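Local coordinates for protein salt-tolerant glutaminase (PDB 3AGD) that probably catalyses the hydrolysis of L-glutamine to L-glutamate and ammonium, as a member of the glutaminase family, at residues P29-A34 with S259-G264; E59-S64 with W154-S159; A162-N167 with G190-C195; Y243-Q248 with V285-R290; I275-P280 with V292-R297. All coordinates share one frame; numbering follows the deposited sequence.

Contact 1. Residues P29-A34 with S259-G264; sequences PVLAEA and SGVAGG
L31 and V261 meet with their side chains crossed at about a right angle, one methyl branch of each forming the point of contact. L31 CD1 lies 4.2 Å from V261 CG2, while the second branch, L31 CD2, sits 4.0 Å from A262 CB. The forked end of the leucine thus spans two successive residues of the 259-264 loop, one branch to each. Its CB points from helix 29-32 toward that loop; chi2 of -176° sets CD1 anti to CA, stretched out toward V261, and leaves CD2 branching off toward A262. L31 CA and A262 CA, the nearest pair, are 6.4 Å apart.

The loop is a type I beta turn from G260 to G263, joining the antiparallel neighbours 257-259 and 264-269 of the five-stranded sheet as a hairpin. Its closing bond runs from G263 N to G260 O over 2.9 Å. Small residues suit the bend. A262 offers a single methyl to the leucine and is otherwise buried. G263 has backbone angles at which a CB would press against the carbonyl oxygen of A262, so glycine fits there. V261, the second residue of the turn, lines the L-glutamate site known for this protein, and its side chain also touches Q63. A branched, apolar residue can face the leucine with CG2 while CG1, anti to the carbonyl carbon, packs near G286. On the helix side, A34 N bonds to L31 O at 3.2 Å, tying the chain beyond the short helix back to L31. V30, the residue before L31, packs against T156 of helix 154-161.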
# COMPACT_ATOMS: atom_id res chain seq x y z
N PRO A 29 18.51 34.42 -2.69
CA PRO A 29 19.24 34.53 -3.96
C PRO A 29 19.98 33.27 -4.40
O PRO A 29 20.11 33.01 -5.60
CB PRO A 29 20.18 35.71 -3.72
CG PRO A 29 20.38 35.69 -2.22
CD PRO A 29 18.99 35.42 -1.72
N VAL A 30 20.48 32.48 -3.46
CA VAL A 30 21.19 31.26 -3.83
C VAL A 30 20.26 30.34 -4.64
O VAL A 30 20.68 29.73 -5.62
CB VAL A 30 21.74 30.51 -2.59
CG1 VAL A 30 20.60 30.08 -1.70
CG2 VAL A 30 22.56 29.32 -3.03
N LEU A 31 19.00 30.26 -4.23
CA LEU A 31 18.03 29.43 -4.93
C LEU A 31 17.36 30.23 -6.04
O LEU A 31 17.08 29.70 -7.11
CB LEU A 31 16.97 28.90 -3.95
CG LEU A 31 17.45 27.93 -2.87
CD1 LEU A 31 16.26 27.42 -2.05
CD2 LEU A 31 18.16 26.76 -3.53
N ALA A 32 17.12 31.51 -5.78
CA ALA A 32 16.49 32.38 -6.76
C ALA A 32 17.34 32.54 -8.02
O ALA A 32 16.80 32.69 -9.11
CB ALA A 32 16.22 33.74 -6.14
N GLU A 33 18.66 32.48 -7.86
CA GLU A 33 19.57 32.65 -8.99
C GLU A 33 20.06 31.34 -9.59
O GLU A 33 20.85 31.34 -10.53
CB GLU A 33 20.79 33.48 -8.56
CG GLU A 33 20.47 34.74 -7.78
CD GLU A 33 19.55 35.69 -8.51
OE1 GLU A 33 19.11 36.68 -7.89
OE2 GLU A 33 19.25 35.44 -9.70
N ALA A 34 19.61 30.22 -9.04
CA ALA A 34 20.03 28.91 -9.53
C ALA A 34 19.64 28.69 -10.99
O ALA A 34 18.59 29.13 -11.43
CB ALA A 34 19.45 27.81 -8.66
N SER A 259 8.38 17.15 -1.65
CA SER A 259 9.18 18.05 -2.47
C SER A 259 9.98 19.01 -1.59
O SER A 259 9.70 19.16 -0.39
CB SER A 259 8.27 18.86 -3.40
OG SER A 259 9.03 19.69 -4.27
N GLY A 260 10.99 19.64 -2.19
CA GLY A 260 11.84 20.60 -1.50
C GLY A 260 11.93 21.83 -2.39
O GLY A 260 11.99 21.68 -3.62
N VAL A 261 11.93 23.03 -1.81
CA VAL A 261 11.98 24.26 -2.60
C VAL A 261 13.20 24.45 -3.50
O VAL A 261 13.24 25.37 -4.30
CB VAL A 261 11.82 25.52 -1.70
CG1 VAL A 261 10.41 25.56 -1.11
CG2 VAL A 261 12.86 25.53 -0.59
N ALA A 262 14.20 23.58 -3.37
CA ALA A 262 15.38 23.69 -4.21
C ALA A 262 15.15 22.95 -5.53
O ALA A 262 15.97 23.02 -6.44
CB ALA A 262 16.60 23.11 -3.50
N GLY A 263 14.02 22.24 -5.62
CA GLY A 263 13.69 21.52 -6.84
C GLY A 263 13.70 20.00 -6.76
O GLY A 263 13.43 19.33 -7.75
N GLY A 264 14.00 19.45 -5.58
CA GLY A 264 14.04 18.00 -5.45
C GLY A 264 12.80 17.34 -4.90
O GLY A 264 12.22 17.81 -3.91

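Contact 2. Residues E59-S64 with W154-S159; sequences EFTIQS and WETYES
T61 OG1 accepts an almost straight hydrogen bond from Q63 NE2, 2.9 Å long with an angle of 173° at the hydrogen, and both residues of this pair then touch T156 on the facing helix. The threonine oxygen lies close to the amide plane of Q63, so the bond fixes the rotation of the amide and holds its nitrogen end beside helix 154-161. The glutamine gets there by bending back at its second torsion (chi2 -57°), which folds the chain toward T61.

T61 and T156 reach toward each other tip to tip. The methyl T61 CG2 meets the hydroxyl T156 OG1 at 3.7 Å and comes within 4.0 Å of the methyl T156 CG2. Q63 and T156 come at each other from opposite directions, with Q63 NE2 4.0 Å from T156 CG2. Threonine suits both places: at T61 the hydroxyl serves the glutamine while the methyl packs, and at T156 the methyl touches the amide nitrogen while OG1 is hydrogen-bonded to a residue flanking its segment. All three residues are buried, and the contact between the segments rests on van der Waals packing.

Around them, T156 also packs on V30 of helix 29-32, and the backbone of Q63 is bonded to that of C195. Strand 60-61 pairs with 198-199 in a small antiparallel sheet and leads through I62 and Q63 to S64, a residue seen to bind L-glutamate in this protein. With K67 one turn further on, this is consistent with the SxxK motif at a helix start of serine beta-lactamase-like enzymes, the clan to which glutaminases belong.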
# COMPACT_ATOMS: atom_id res chain seq x y z
N GLU A 59 24.11 18.12 -7.58
CA GLU A 59 23.73 18.34 -6.20
C GLU A 59 22.85 19.56 -5.98
O GLU A 59 22.97 20.56 -6.69
CB GLU A 59 24.97 18.46 -5.31
CG GLU A 59 25.84 17.21 -5.26
CD GLU A 59 26.87 17.27 -4.14
OE1 GLU A 59 27.35 18.38 -3.83
OE2 GLU A 59 27.21 16.20 -3.59
N PHE A 60 21.97 19.46 -5.00
CA PHE A 60 21.07 20.55 -4.63
C PHE A 60 20.70 20.33 -3.17
O PHE A 60 20.81 19.21 -2.67
CB PHE A 60 19.83 20.54 -5.53
CG PHE A 60 19.11 19.22 -5.57
CD1 PHE A 60 18.25 18.84 -4.55
CD2 PHE A 60 19.32 18.33 -6.63
CE1 PHE A 60 17.61 17.60 -4.57
CE2 PHE A 60 18.69 17.09 -6.66
CZ PHE A 60 17.83 16.72 -5.63
N THR A 61 20.27 21.38 -2.48
CA THR A 61 19.89 21.22 -1.09
C THR A 61 18.56 20.48 -1.00
O THR A 61 17.59 20.83 -1.67
CB THR A 61 19.81 22.58 -0.38
OG1 THR A 61 18.92 23.45 -1.10
CG2 THR A 61 21.19 23.22 -0.33
N ILE A 62 18.55 19.43 -0.19
CA ILE A 62 17.39 18.58 -0.01
C ILE A 62 16.18 19.28 0.59
O ILE A 62 15.04 18.87 0.36
CB ILE A 62 17.78 17.35 0.86
CG1 ILE A 62 16.62 16.35 0.93
CG2 ILE A 62 18.16 17.81 2.26
CD1 ILE A 62 17.01 15.05 1.63
N GLN A 63 16.42 20.35 1.34
CA GLN A 63 15.34 21.10 1.96
C GLN A 63 14.36 20.18 2.70
O GLN A 63 14.78 19.27 3.41
CB GLN A 63 14.62 21.95 0.91
CG GLN A 63 15.48 23.06 0.28
CD GLN A 63 16.06 24.03 1.32
OE1 GLN A 63 15.39 24.37 2.29
NE2 GLN A 63 17.29 24.47 1.10
N SER A 64 13.06 20.41 2.52
CA SER A 64 12.03 19.61 3.20
C SER A 64 12.05 18.10 2.97
O SER A 64 11.45 17.35 3.74
CB SER A 64 10.64 20.15 2.89
OG SER A 64 10.39 21.34 3.61
N TRP A 154 26.80 25.40 3.15
CA TRP A 154 26.78 26.53 4.08
C TRP A 154 26.39 27.86 3.47
O TRP A 154 25.91 28.75 4.17
CB TRP A 154 28.13 26.61 4.79
CG TRP A 154 28.36 25.37 5.60
CD1 TRP A 154 29.22 24.34 5.32
CD2 TRP A 154 27.61 24.96 6.75
NE1 TRP A 154 29.05 23.32 6.23
CE2 TRP A 154 28.06 23.68 7.11
CE3 TRP A 154 26.59 25.56 7.50
CZ2 TRP A 154 27.53 22.97 8.19
CZ3 TRP A 154 26.06 24.86 8.58
CH2 TRP A 154 26.54 23.58 8.92
N GLU A 155 26.59 28.01 2.16
CA GLU A 155 26.21 29.25 1.50
C GLU A 155 24.69 29.35 1.56
O GLU A 155 24.13 30.42 1.84
CB GLU A 155 26.68 29.22 0.04
CG GLU A 155 26.43 30.52 -0.71
CD GLU A 155 26.91 30.46 -2.15
OE1 GLU A 155 28.07 30.07 -2.37
OE2 GLU A 155 26.12 30.79 -3.06
N THR A 156 24.01 28.24 1.28
CA THR A 156 22.55 28.23 1.33
C THR A 156 22.11 28.46 2.78
O THR A 156 21.18 29.23 3.03
CB THR A 156 21.97 26.89 0.83
OG1 THR A 156 22.33 26.71 -0.54
CG2 THR A 156 20.45 26.88 0.97
N TYR A 157 22.79 27.80 3.71
CA TYR A 157 22.48 27.94 5.13
C TYR A 157 22.52 29.40 5.59
O TYR A 157 21.53 29.91 6.12
CB TYR A 157 23.49 27.13 5.96
CG TYR A 157 23.45 27.40 7.45
CD1 TYR A 157 22.53 26.75 8.27
CD2 TYR A 157 24.35 28.30 8.03
CE1 TYR A 157 22.51 26.98 9.64
CE2 TYR A 157 24.34 28.53 9.40
CZ TYR A 157 23.42 27.87 10.20
OH TYR A 157 23.41 28.08 11.56
N GLU A 158 23.66 30.06 5.39
CA GLU A 158 23.80 31.45 5.80
C GLU A 158 22.72 32.29 5.15
O GLU A 158 22.06 33.09 5.80
CB GLU A 158 25.18 32.00 5.39
CG GLU A 158 26.37 31.32 6.06
CD GLU A 158 26.35 31.43 7.58
OE1 GLU A 158 25.67 32.34 8.11
OE2 GLU A 158 27.04 30.62 8.24
N SER A 159 22.53 32.10 3.85
CA SER A 159 21.52 32.84 3.11
C SER A 159 20.13 32.71 3.76
O SER A 159 19.46 33.70 4.03
CB SER A 159 21.48 32.33 1.67
OG SER A 159 20.54 33.06 0.90

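Contact 3. Residues A162-N167 with G190-C195; sequences AVSDRN and GYVAQC
The L-glutamate-binding pocket of this glutaminase places N167, from the start of helix 165-176, against Y191 of helix 184-195. Both are known to bind glutamate, which is absent from this chain. With CG anti to the backbone N (chi1 168°), Y191 turns its ring toward N167. N167 ND2 stands at the edge of the tyrosine ring, near its plane and 3.8 Å from CE2, with the amide turned 83° against the ring. Asparagine suits the place because its two ends divide the work: OD1 is hydrogen-bonded to N114 ND2, which fixes the amide's rotation, and ND2 is left facing the tyrosine. One water bridges the pair weakly, 3.5 Å from N167 ND2 and 3.4 Å from Y191 OH. The sulfur of C195, another glutamate-binding residue, lies 3.5 Å above one face of the ring, displaced toward its rim.

Beside this pair, S164 OG rests 4.1 Å from V192 CG2. The serine occupies the N-cap position of its helix, yet its hydroxyl bonds to E160 O instead of capping. Helix 184-195 lies among several neighbours: V192 packs on Y157, E160 and M161 of helix 154-161, while Y191 touches N114 and A117 of helix 114-123 and K67 of helix 67-78.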
# COMPACT_ATOMS: atom_id res chain seq x y z
N ALA A 162 19.34 34.24 7.27
CA ALA A 162 19.12 35.68 7.28
C ALA A 162 17.65 36.04 7.13
O ALA A 162 17.24 37.18 7.40
CB ALA A 162 19.93 36.34 6.18
N VAL A 163 16.85 35.08 6.68
CA VAL A 163 15.42 35.29 6.49
C VAL A 163 14.61 34.13 7.06
O VAL A 163 13.82 33.50 6.36
CB VAL A 163 15.08 35.45 4.98
CG1 VAL A 163 15.66 36.75 4.45
CG2 VAL A 163 15.67 34.28 4.18
N SER A 164 14.79 33.86 8.35
CA SER A 164 14.09 32.76 9.00
C SER A 164 13.06 33.19 10.05
O SER A 164 12.73 32.42 10.95
CB SER A 164 15.10 31.80 9.65
OG SER A 164 15.95 31.22 8.68
N ASP A 165 12.54 34.41 9.93
CA ASP A 165 11.57 34.88 10.90
C ASP A 165 10.37 33.95 11.07
O ASP A 165 9.94 33.70 12.19
CB ASP A 165 11.09 36.29 10.54
CG ASP A 165 12.01 37.37 11.08
OD1 ASP A 165 12.33 37.33 12.28
OD2 ASP A 165 12.41 38.25 10.30
N ARG A 166 9.83 33.42 9.97
CA ARG A 166 8.68 32.53 10.09
C ARG A 166 9.01 31.28 10.89
O ARG A 166 8.25 30.91 11.79
CB ARG A 166 8.12 32.14 8.71
CG ARG A 166 6.93 31.17 8.82
CD ARG A 166 6.10 31.06 7.54
NE ARG A 166 4.96 30.16 7.73
CZ ARG A 166 5.05 28.83 7.82
NH1 ARG A 166 6.23 28.23 7.74
NH2 ARG A 166 3.96 28.11 8.03
N ASN A 167 10.12 30.63 10.58
CA ASN A 167 10.48 29.43 11.33
C ASN A 167 10.83 29.75 12.79
O ASN A 167 10.59 28.93 13.69
CB ASN A 167 11.64 28.68 10.66
CG ASN A 167 11.17 27.84 9.48
OD1 ASN A 167 10.09 27.25 9.52
ND2 ASN A 167 11.99 27.78 8.44
N GLY A 190 19.60 24.37 13.42
CA GLY A 190 19.80 22.97 13.10
C GLY A 190 18.91 22.51 11.97
O GLY A 190 19.33 21.76 11.09
N TYR A 191 17.66 22.96 11.98
CA TYR A 191 16.72 22.59 10.94
C TYR A 191 17.13 23.20 9.59
O TYR A 191 17.03 22.55 8.55
CB TYR A 191 15.31 23.07 11.31
CG TYR A 191 14.31 22.98 10.18
CD1 TYR A 191 13.86 21.75 9.72
CD2 TYR A 191 13.84 24.14 9.56
CE1 TYR A 191 12.96 21.67 8.66
CE2 TYR A 191 12.95 24.07 8.50
CZ TYR A 191 12.51 22.84 8.05
OH TYR A 191 11.66 22.77 6.97
N VAL A 192 17.61 24.44 9.61
CA VAL A 192 18.04 25.08 8.38
C VAL A 192 19.26 24.36 7.80
O VAL A 192 19.36 24.16 6.59
CB VAL A 192 18.37 26.57 8.59
CG1 VAL A 192 18.96 27.16 7.32
CG2 VAL A 192 17.10 27.33 8.98
N ALA A 193 20.18 23.96 8.68
CA ALA A 193 21.39 23.26 8.25
C ALA A 193 21.00 21.91 7.66
O ALA A 193 21.56 21.45 6.67
CB ALA A 193 22.31 23.07 9.44
N GLN A 194 20.02 21.28 8.30
CA GLN A 194 19.50 19.99 7.87
C GLN A 194 18.97 20.11 6.44
O GLN A 194 19.19 19.22 5.61
CB GLN A 194 18.38 19.59 8.83
CG GLN A 194 17.38 18.57 8.34
CD GLN A 194 16.18 18.48 9.28
OE1 GLN A 194 16.33 18.55 10.50
NE2 GLN A 194 14.99 18.31 8.71
N CYS A 195 18.29 21.21 6.16
CA CYS A 195 17.72 21.46 4.84
C CYS A 195 18.77 21.81 3.80
O CYS A 195 18.54 21.67 2.59
CB CYS A 195 16.70 22.60 4.90
SG CYS A 195 15.18 22.21 5.77
O HOH W 1 11.52 25.85 5.56

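Contact 4. Residues Y243-Q248 with V285-R290; sequences YDAAGQ and VGNSAR
D244 and V285 bring two irregular stretches of backbone together, their CA atoms 6.7 Å apart. This is a loop-to-loop contact at the surface of the glutaminase domain: 243-248 lies between helix 227-240 and helix 249-252, whereas the segment 285-290 ends the connection from strand 273-278 to helix 289-301 and enters that helix.

V285 points its CB toward the other loop and lays a methyl on a carbonyl: chi1 of -65° sets CG1 beside the backbone N, anti to the carbonyl carbon, where it meets D244 O at 3.3 Å. The oxygen lies to the CG1 side of the fork, with V285 CG2 more distant from D244 O at 4.0 Å. Valine, branched at CB, brings a methyl to the carbonyl close to its own backbone. G286 follows with backbone angles at which a CB would run into the carbonyl oxygen of V285, and glycine lets the chain turn there.

N287 makes the second touch, ND2 lying 4.4 Å from A245 CB, a loose touch on the single methyl of A245. The far end of the segment is fixed independently: S288 is the N-cap of helix 289-301, its OG bonded to G291 N. Y243, at the start of 243-248, is predicted to bind substrate.

Between the loops the polar link is made by one water, which accepts a bond of 3.2 Å from the backbone N of D244 and a weak one of 3.3 Å from N287 ND2.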
# COMPACT_ATOMS: atom_id res chain seq x y z
N TYR A 243 0.23 17.37 0.66
CA TYR A 243 -1.05 17.91 1.11
C TYR A 243 -1.70 19.01 0.27
O TYR A 243 -2.90 18.99 0.03
CB TYR A 243 -0.92 18.42 2.55
CG TYR A 243 -2.23 18.47 3.30
CD1 TYR A 243 -2.78 17.31 3.86
CD2 TYR A 243 -2.92 19.67 3.47
CE1 TYR A 243 -3.98 17.34 4.55
CE2 TYR A 243 -4.13 19.71 4.17
CZ TYR A 243 -4.65 18.54 4.71
OH TYR A 243 -5.83 18.57 5.41
N ASP A 244 -0.90 19.99 -0.15
CA ASP A 244 -1.45 21.10 -0.92
C ASP A 244 -1.30 21.00 -2.43
O ASP A 244 -1.47 21.99 -3.14
CB ASP A 244 -0.84 22.43 -0.43
CG ASP A 244 -1.34 22.81 0.96
OD1 ASP A 244 -2.57 22.87 1.16
OD2 ASP A 244 -0.50 23.07 1.85
N ALA A 245 -0.97 19.80 -2.92
CA ALA A 245 -0.83 19.61 -4.36
C ALA A 245 -2.23 19.55 -4.98
O ALA A 245 -3.21 19.28 -4.27
CB ALA A 245 -0.08 18.31 -4.64
N ALA A 246 -2.33 19.81 -6.28
CA ALA A 246 -3.61 19.78 -6.97
C ALA A 246 -4.24 18.39 -6.88
O ALA A 246 -3.54 17.38 -6.91
CB ALA A 246 -3.42 20.18 -8.43
N GLY A 247 -5.57 18.35 -6.78
CA GLY A 247 -6.27 17.08 -6.67
C GLY A 247 -6.01 16.44 -5.31
O GLY A 247 -5.92 17.14 -4.31
N GLN A 248 -5.90 15.12 -5.27
CA GLN A 248 -5.62 14.42 -4.02
C GLN A 248 -4.55 13.40 -4.39
O GLN A 248 -4.83 12.40 -5.06
CB GLN A 248 -6.89 13.73 -3.51
CG GLN A 248 -6.96 13.57 -1.99
CD GLN A 248 -6.33 12.30 -1.49
OE1 GLN A 248 -6.35 11.27 -2.17
NE2 GLN A 248 -5.79 12.35 -0.28
N VAL A 285 2.15 26.18 -5.50
CA VAL A 285 2.11 25.76 -4.11
C VAL A 285 3.53 25.56 -3.53
O VAL A 285 3.68 25.20 -2.37
CB VAL A 285 1.31 24.48 -3.93
CG1 VAL A 285 -0.15 24.74 -4.29
CG2 VAL A 285 1.88 23.38 -4.81
N GLY A 286 4.56 25.77 -4.34
CA GLY A 286 5.91 25.60 -3.84
C GLY A 286 6.57 24.25 -4.05
O GLY A 286 7.58 23.95 -3.41
N ASN A 287 6.01 23.41 -4.92
CA ASN A 287 6.62 22.10 -5.19
C ASN A 287 7.28 22.17 -6.57
O ASN A 287 6.90 22.98 -7.41
CB ASN A 287 5.57 20.99 -5.21
CG ASN A 287 4.98 20.71 -3.83
OD1 ASN A 287 5.70 20.62 -2.84
ND2 ASN A 287 3.66 20.55 -3.78
N SER A 288 8.27 21.31 -6.81
CA SER A 288 8.93 21.29 -8.11
C SER A 288 7.87 21.00 -9.17
O SER A 288 7.21 19.96 -9.13
CB SER A 288 9.99 20.20 -8.15
OG SER A 288 10.48 20.05 -9.46
N ALA A 289 7.70 21.93 -10.11
CA ALA A 289 6.71 21.77 -11.17
C ALA A 289 6.90 20.51 -12.01
O ALA A 289 5.99 19.69 -12.11
CB ALA A 289 6.71 23.00 -12.07
N ARG A 290 8.08 20.35 -12.62
CA ARG A 290 8.34 19.16 -13.44
C ARG A 290 8.58 17.94 -12.57
O ARG A 290 8.34 16.81 -13.01
CB ARG A 290 9.57 19.36 -14.31
CG ARG A 290 9.50 20.43 -15.36
CD ARG A 290 10.91 20.94 -15.51
NE ARG A 290 11.26 21.33 -16.86
CZ ARG A 290 12.46 21.79 -17.20
NH1 ARG A 290 13.41 21.92 -16.27
NH2 ARG A 290 12.72 22.11 -18.45
O HOH W 2 2.27 20.04 -0.82

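Contact 5. Residues I275-P280 with V292-R297; sequences IGVFSP and VLACRR
V277 projects its CB from strand 273-278 toward helix 289-301, and there the side chain divides between two successive helix residues. From CB, the branch CG1 lies anti to the backbone N (chi1 -168°) and reaches A294 CB at 4.1 Å. The other branch, CG2, ends 4.2 Å from C295 SG. One valine therefore lies against both a methyl and a thiol, with V277 CA 7.7 Å from A294 CA at the nearest approach of the two backbones.

Each residue type fits its position. A294 points toward the strand, and with nothing beyond CB it allows the helix to lie close over the sheet. C295 leaves the helix at a more slanting angle, so the extra atom of its side chain is useful: SG swings round to the second valine methyl. Valine, branched at CB, is well suited to a strand and presents a broad apolar surface near the backbone.

Strand 273-278 is the middle one of the five-stranded antiparallel sheet, bonded through its backbone to A42 on one side and V265 on the other. The side chain of V265 touches both V277 and C295, extending the patch across the sheet, and W249 of helix 249-252 packs on C295 as well. Helix 289-301 thus covers a face of the sheet, while R297, at the end of 292-297, forms salt bridges with D301 and with E15 of helix 4-16.

Because the touching groups are buried and apolar or only faintly polar, attraction here is nondirectional dispersion and exclusion of water, and the fit depends on the shapes of the side chains.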
# COMPACT_ATOMS: atom_id res chain seq x y z
N ILE A 275 12.23 7.00 -5.40
CA ILE A 275 12.28 8.00 -6.47
C ILE A 275 12.93 9.32 -6.08
O ILE A 275 12.70 9.86 -5.01
CB ILE A 275 10.86 8.31 -6.98
CG1 ILE A 275 10.23 7.04 -7.55
CG2 ILE A 275 10.91 9.42 -8.03
CD1 ILE A 275 8.73 7.14 -7.74
N GLY A 276 13.75 9.84 -6.99
CA GLY A 276 14.41 11.10 -6.78
C GLY A 276 14.24 11.91 -8.05
O GLY A 276 14.54 11.41 -9.13
N VAL A 277 13.70 13.12 -7.94
CA VAL A 277 13.52 13.97 -9.12
C VAL A 277 14.07 15.35 -8.80
O VAL A 277 14.00 15.82 -7.66
CB VAL A 277 12.04 14.12 -9.52
CG1 VAL A 277 11.96 14.77 -10.91
CG2 VAL A 277 11.34 12.79 -9.52
N PHE A 278 14.62 16.01 -9.82
CA PHE A 278 15.18 17.34 -9.63
C PHE A 278 14.85 18.29 -10.76
O PHE A 278 15.15 18.02 -11.93
CB PHE A 278 16.70 17.23 -9.46
CG PHE A 278 17.42 18.55 -9.52
CD1 PHE A 278 17.09 19.58 -8.65
CD2 PHE A 278 18.44 18.75 -10.45
CE1 PHE A 278 17.77 20.80 -8.69
CE2 PHE A 278 19.12 19.96 -10.51
CZ PHE A 278 18.79 20.99 -9.63
N SER A 279 14.24 19.42 -10.41
CA SER A 279 13.89 20.46 -11.37
C SER A 279 13.61 21.71 -10.55
O SER A 279 12.56 21.84 -9.92
CB SER A 279 12.66 20.06 -12.18
OG SER A 279 12.42 21.01 -13.20
N PRO A 280 14.56 22.66 -10.55
CA PRO A 280 14.54 23.94 -9.83
C PRO A 280 13.23 24.72 -9.72
O PRO A 280 12.80 25.06 -8.62
CB PRO A 280 15.62 24.75 -10.54
CG PRO A 280 16.62 23.69 -10.90
CD PRO A 280 15.73 22.61 -11.45
N VAL A 292 7.04 17.15 -9.82
CA VAL A 292 5.74 16.61 -9.46
C VAL A 292 5.11 15.98 -10.70
O VAL A 292 4.57 14.87 -10.64
CB VAL A 292 4.82 17.73 -8.90
CG1 VAL A 292 3.37 17.34 -9.02
CG2 VAL A 292 5.17 18.00 -7.44
N LEU A 293 5.20 16.68 -11.82
CA LEU A 293 4.63 16.18 -13.07
C LEU A 293 5.26 14.84 -13.46
O LEU A 293 4.58 13.97 -14.00
CB LEU A 293 4.83 17.20 -14.18
CG LEU A 293 4.20 16.87 -15.53
CD1 LEU A 293 2.71 16.58 -15.36
CD2 LEU A 293 4.41 18.03 -16.49
N ALA A 294 6.55 14.69 -13.18
CA ALA A 294 7.25 13.45 -13.49
C ALA A 294 6.71 12.31 -12.63
O ALA A 294 6.60 11.17 -13.10
CB ALA A 294 8.76 13.62 -13.26
N CYS A 295 6.37 12.60 -11.38
CA CYS A 295 5.82 11.57 -10.50
C CYS A 295 4.44 11.12 -10.98
O CYS A 295 4.10 9.93 -10.90
CB CYS A 295 5.74 12.08 -9.06
SG CYS A 295 7.36 12.24 -8.24
N ARG A 296 3.64 12.06 -11.49
CA ARG A 296 2.32 11.73 -12.01
C ARG A 296 2.47 10.81 -13.23
O ARG A 296 1.72 9.85 -13.39
CB ARG A 296 1.56 13.00 -12.41
CG ARG A 296 1.18 13.91 -11.24
CD ARG A 296 0.39 15.12 -11.73
NE ARG A 296 0.17 16.12 -10.69
CZ ARG A 296 -0.72 16.01 -9.70
NH1 ARG A 296 -1.48 14.93 -9.58
NH2 ARG A 296 -0.84 17.00 -8.82
N ARG A 297 3.45 11.11 -14.08
CA ARG A 297 3.69 10.30 -15.27
C ARG A 297 4.24 8.92 -14.91
O ARG A 297 3.89 7.93 -15.55
CB ARG A 297 4.65 11.02 -16.23
CG ARG A 297 3.99 12.09 -17.09
CD ARG A 297 3.05 11.47 -18.12
NE ARG A 297 3.76 10.75 -19.19
CZ ARG A 297 4.30 11.33 -20.26
NH1 ARG A 297 4.21 12.65 -20.42
NH2 ARG A 297 4.93 10.60 -21.17

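In the fold
All five contacts lie within the glutaminase family region. Contact 2 is nested within the chain loop closed by contact 1, and their centres are about 8 Å apart; contact 3, also nested there, follows contact 2 in sequence with its centre about 10 Å from it. These three hold residues of the glutamate site. Contacts 4 and 5 alternate along the chain, share helix 289-301 and lie about 11 Å apart between centres. The five-stranded sheet joins the groups: the backbone of G263 in contact 1 bonds to S279 in contact 5, while contacts 3 and 5, their centres about 25 Å apart, do not touch. The pocket thus sits where sheet and helices meet.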